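Side-chain contacts in inositol 2-dehydrogenase/D-chiro-inositol 3-dehydrogenase (Lactobacillus casei, PDB 4MIY), which oxidises myo-inositol and D-chiro-inositol to their keto derivatives, passing the hydride to NAD: residues Arg128-Gln131 against Gly132-Ala135; Lys137-Leu140 against Asp141-Ile144. One frame throughout, in Å; residues are numbered along the deposited sequence.

Contact 1: Arg128-Gln131 against Gly132-Ala135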
loop_
_atom_site.group_PDB
_atom_site.type_symbol
_atom_site.label_atom_id
_atom_site.label_comp_id
_atom_site.label_asym_id
_atom_site.label_seq_id
_atom_site.Cartn_x
_atom_site.Cartn_y
_atom_site.Cartn_z
ATOM N N ARG A 128 -20.793 -9.019 10.404
ATOM C CA ARG A 128 -21.358 -9.390 9.135
ATOM C C ARG A 128 -21.793 -8.144 8.382
ATOM O O ARG A 128 -21.974 -8.190 7.204
ATOM C CB ARG A 128 -22.551 -10.327 9.321
ATOM C CG ARG A 128 -22.233 -11.642 9.925
ATOM C CD ARG A 128 -23.407 -12.588 9.784
ATOM N NE ARG A 128 -23.288 -13.788 10.601
ATOM C CZ ARG A 128 -24.025 -14.866 10.432
ATOM N NH1 ARG A 128 -24.923 -14.910 9.485
ATOM N NH2 ARG A 128 -23.847 -15.902 11.212
ATOM N N TYR A 129 -21.916 -7.044 9.096
ATOM C CA TYR A 129 -22.404 -5.805 8.521
ATOM C C TYR A 129 -21.298 -4.809 8.178
ATOM O O TYR A 129 -21.535 -3.786 7.609
ATOM C CB TYR A 129 -23.408 -5.169 9.461
ATOM C CG TYR A 129 -24.703 -5.950 9.608
ATOM C CD1 TYR A 129 -25.737 -5.758 8.755
ATOM C CD2 TYR A 129 -24.857 -6.862 10.603
ATOM C CE1 TYR A 129 -26.880 -6.464 8.874
ATOM C CE2 TYR A 129 -26.001 -7.563 10.746
ATOM C CZ TYR A 129 -27.018 -7.365 9.889
ATOM O OH TYR A 129 -28.190 -8.045 10.002
ATOM N N ASP A 130 -20.094 -5.136 8.568
ATOM C CA ASP A 130 -18.976 -4.289 8.261
ATOM C C ASP A 130 -18.722 -4.297 6.772
ATOM O O ASP A 130 -18.676 -5.315 6.164
ATOM C CB ASP A 130 -17.746 -4.757 9.001
ATOM C CG ASP A 130 -16.528 -3.936 8.673
ATOM O OD1 ASP A 130 -16.449 -2.831 9.176
ATOM O OD2 ASP A 130 -15.686 -4.433 7.924
ATOM N N GLN A 131 -18.586 -3.115 6.207
ATOM C CA GLN A 131 -18.479 -2.981 4.770
ATOM C C GLN A 131 -17.334 -3.765 4.157
ATOM O O GLN A 131 -17.506 -4.373 3.146
ATOM C CB GLN A 131 -18.446 -1.512 4.364
ATOM C CG GLN A 131 -19.799 -0.883 4.553
ATOM C CD GLN A 131 -19.922 0.560 4.139
ATOM O OE1 GLN A 131 -19.187 1.046 3.313
ATOM N NE2 GLN A 131 -20.910 1.226 4.679
ATOM N N GLY A 132 -16.188 -3.741 4.798
ATOM C CA GLY A 132 -15.043 -4.450 4.283
ATOM C C GLY A 132 -15.140 -5.956 4.338
ATOM O O GLY A 132 -14.816 -6.626 3.427
ATOM N N ILE A 133 -15.624 -6.457 5.454
ATOM C CA ILE A 133 -15.772 -7.876 5.613
ATOM C C ILE A 133 -16.832 -8.384 4.658
ATOM O O ILE A 133 -16.655 -9.378 4.039
ATOM C CB ILE A 133 -16.101 -8.212 7.081
ATOM C CG1 ILE A 133 -14.884 -7.919 7.950
ATOM C CG2 ILE A 133 -16.488 -9.640 7.221
ATOM C CD1 ILE A 133 -15.144 -7.946 9.425
ATOM N N ARG A 134 -17.899 -7.627 4.504
ATOM C CA ARG A 134 -18.951 -7.981 3.585
ATOM C C ARG A 134 -18.462 -8.003 2.151
ATOM O O ARG A 134 -18.782 -8.888 1.385
ATOM C CB ARG A 134 -20.120 -7.007 3.749
ATOM C CG ARG A 134 -21.441 -7.558 3.346
ATOM C CD ARG A 134 -22.681 -6.704 3.764
ATOM N NE ARG A 134 -23.332 -7.191 4.982
ATOM C CZ ARG A 134 -23.956 -8.373 5.129
ATOM N NH1 ARG A 134 -24.044 -9.245 4.137
ATOM N NH2 ARG A 134 -24.477 -8.683 6.283
ATOM N N ALA A 135 -17.637 -7.033 1.803
ATOM C CA ALA A 135 -17.129 -6.959 0.445
ATOM C C ALA A 135 -16.179 -8.096 0.126
ATOM O O ALA A 135 -16.164 -8.586 -0.956
ATOM C CB ALA A 135 -16.475 -5.630 0.184
HETATM O O HOH W 1 -15.387 -1.638 6.826
#
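Gly132 N sits 3.2 Å from Asp130 OD2, but its N-H...O angle of 121° makes this a weak bond. The same amide also donates to a water 3.0 Å from Gly132 N, which returns a weak bond to Asp130 OD1, so the carboxylate and this first-turn amide are joined both directly and through solvent. Ile133 N makes the straighter of the two amide contacts, donating to Asp130 OD2 over 3.2 Å at 159°; it arrives on the anti side of that oxygen, 21° out of the carboxylate plane. CG of Asp130 stands anti to its own backbone N, which turns OD2 to the amides of Gly132 and Ile133. Asp130 is thus the N-cap of helix 131-141, its OD2 receiving two of the amides that the first turn leaves without a helical carbonyl. OD1, besides that water, has a salt bridge with Arg277. The Ile133 side chain also meets the cap, its CG1 3.6 Å from Asp130 OD2. Arg134 N opens the regular helical pattern with a nearly straight bond to Asp130 O, 3.0 Å long. Its side chain bends at chi3 and runs back to the 3-10 turn, where Arg128 O lies over one face of the guanidinium; Arg134 NH2 is 2.7 Å from Arg128 O, close yet too badly angled for a hydrogen bond. The same NH2 stands above the Tyr129 ring, offset toward its rim; with Arg134 CZ 5.3 Å from the centroid of the Tyr129 ring, any cation-pi attraction is at most weak. The phenol oxygen of Tyr129 bonds to Glu288. Ala135 N, finally, donates to Gln131 O at 3.0 Å, and Ala135 CB packs on Pro258 of the second subunit.

Contact 2: Lys137-Leu140 against Asp141-Ile144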
loop_
_atom_site.group_PDB
_atom_site.type_symbol
_atom_site.label_atom_id
_atom_site.label_comp_id
_atom_site.label_asym_id
_atom_site.label_seq_id
_atom_site.Cartn_x
_atom_site.Cartn_y
_atom_site.Cartn_z
ATOM N N LYS A 137 -16.364 -11.168 1.534
ATOM C CA LYS A 137 -17.248 -12.323 1.383
ATOM C C LYS A 137 -17.882 -12.364 0.007
ATOM O O LYS A 137 -17.908 -13.359 -0.623
ATOM C CB LYS A 137 -18.325 -12.355 2.453
ATOM C CG LYS A 137 -19.326 -13.472 2.160
ATOM C CD LYS A 137 -20.395 -13.594 3.113
ATOM C CE LYS A 137 -21.365 -14.750 2.754
ATOM N NZ LYS A 137 -20.786 -15.925 2.110
ATOM N N GLU A 138 -18.392 -11.236 -0.439
ATOM C CA GLU A 138 -18.976 -11.159 -1.753
ATOM C C GLU A 138 -18.028 -11.474 -2.867
ATOM O O GLU A 138 -18.351 -12.214 -3.730
ATOM C CB GLU A 138 -19.654 -9.805 -1.948
ATOM C CG GLU A 138 -20.864 -9.651 -1.056
ATOM C CD GLU A 138 -21.540 -8.309 -1.218
ATOM O OE1 GLU A 138 -21.335 -7.692 -2.270
ATOM O OE2 GLU A 138 -22.257 -7.883 -0.294
ATOM N N LYS A 139 -16.816 -10.950 -2.814
ATOM C CA LYS A 139 -15.812 -11.299 -3.780
ATOM C C LYS A 139 -15.466 -12.782 -3.759
ATOM O O LYS A 139 -15.314 -13.367 -4.774
ATOM C CB LYS A 139 -14.562 -10.443 -3.575
ATOM C CG LYS A 139 -13.578 -10.393 -4.705
ATOM C CD LYS A 139 -14.141 -9.746 -5.911
ATOM C CE LYS A 139 -13.093 -9.427 -6.902
ATOM N NZ LYS A 139 -13.691 -9.142 -8.213
ATOM N N LEU A 140 -15.334 -13.354 -2.584
ATOM C CA LEU A 140 -15.051 -14.762 -2.440
ATOM C C LEU A 140 -16.137 -15.608 -3.123
ATOM O O LEU A 140 -15.851 -16.512 -3.837
ATOM C CB LEU A 140 -14.964 -15.111 -0.968
ATOM C CG LEU A 140 -14.806 -16.588 -0.636
ATOM C CD1 LEU A 140 -13.519 -17.092 -1.190
ATOM C CD2 LEU A 140 -14.888 -16.815 0.842
ATOM N N ASP A 141 -17.367 -15.191 -2.959
ATOM C CA ASP A 141 -18.494 -15.921 -3.491
ATOM C C ASP A 141 -18.620 -15.866 -5.009
ATOM O O ASP A 141 -19.346 -16.634 -5.580
ATOM C CB ASP A 141 -19.779 -15.465 -2.819
ATOM C CG ASP A 141 -19.882 -15.903 -1.374
ATOM O OD1 ASP A 141 -19.113 -16.763 -0.958
ATOM O OD2 ASP A 141 -20.731 -15.384 -0.676
ATOM N N THR A 142 -17.918 -14.956 -5.665
ATOM C CA THR A 142 -17.857 -14.960 -7.120
ATOM C C THR A 142 -17.091 -16.137 -7.713
ATOM O O THR A 142 -17.175 -16.395 -8.878
ATOM C CB THR A 142 -17.245 -13.678 -7.693
ATOM O OG1 THR A 142 -15.863 -13.595 -7.358
ATOM C CG2 THR A 142 -17.962 -12.478 -7.173
ATOM N N GLY A 143 -16.293 -16.780 -6.887
ATOM C CA GLY A 143 -15.449 -17.855 -7.347
ATOM C C GLY A 143 -14.080 -17.486 -7.876
ATOM O O GLY A 143 -13.355 -18.336 -8.302
ATOM N N ILE A 144 -13.740 -16.216 -7.808
ATOM C CA ILE A 144 -12.538 -15.713 -8.431
ATOM C C ILE A 144 -11.237 -16.313 -7.907
ATOM O O ILE A 144 -10.293 -16.363 -8.620
ATOM C CB ILE A 144 -12.519 -14.176 -8.428
ATOM C CG1 ILE A 144 -11.443 -13.618 -9.346
ATOM C CG2 ILE A 144 -12.415 -13.632 -7.054
ATOM C CD1 ILE A 144 -11.620 -12.231 -9.675
HETATM O O HOH W 2 -14.990 -11.513 -9.181
#
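Lys137 NZ and Asp141 OD2 form a salt bridge of 2.8 Å one helical turn apart, with the ammonium on the syn lone pair of the carboxylate oxygen. The lysine chain is extended until it turns at chi4 (33°), which brings NZ round to the aspartate; NZ also has a weak bond to Leu184 O and a cation-pi contact with Trp183. The carbonyl of Lys137 is taken by Asp141 N, with 3.0 Å from Asp141 N to Lys137 O, whereas Glu138 O receives a weak bond from Thr142 N, which also donates to Lys139 O. Lys139 O is gripped twice by one residue: Thr142 OG1 donates in the carbonyl plane at 2.7 Å, and Thr142 N comes from above that plane at 3.2 Å. The hydroxyl in turn accepts from a water, 2.9 Å from Thr142 OG1, that links it to Lys139 NZ, and weakly from Ile144 N. Leu140 O is met by Gly143 N at 3.1 Å, 46° out of the carbonyl plane. The change from i to i+4 to i to i+3 bonds, followed by Gly143 leaving helical angles with positive phi (88°), is characteristic of a helix C-terminus terminated at glycine.

In the fold
Contact 1 and contact 2 mark the two ends of helix 131-141: residues 128-135 start it and residues 137-144 finish it, with centres 13 Å apart and no touch between them beyond adjacency in sequence. Burial differs along this span. The centre of contact 1 lies about 13 Å from the centre of the chain and the contact is partly buried, whereas contact 2 is a surface contact with its centre about 23 Å out from the same point. The Tyr129 side chain of contact 1 is about 10 Å from the bound NAD. Both contacts also touch the second subunit, Gln131 packing on its Leu256 and Ile144 on its Leu260, so both helix ends border that interface.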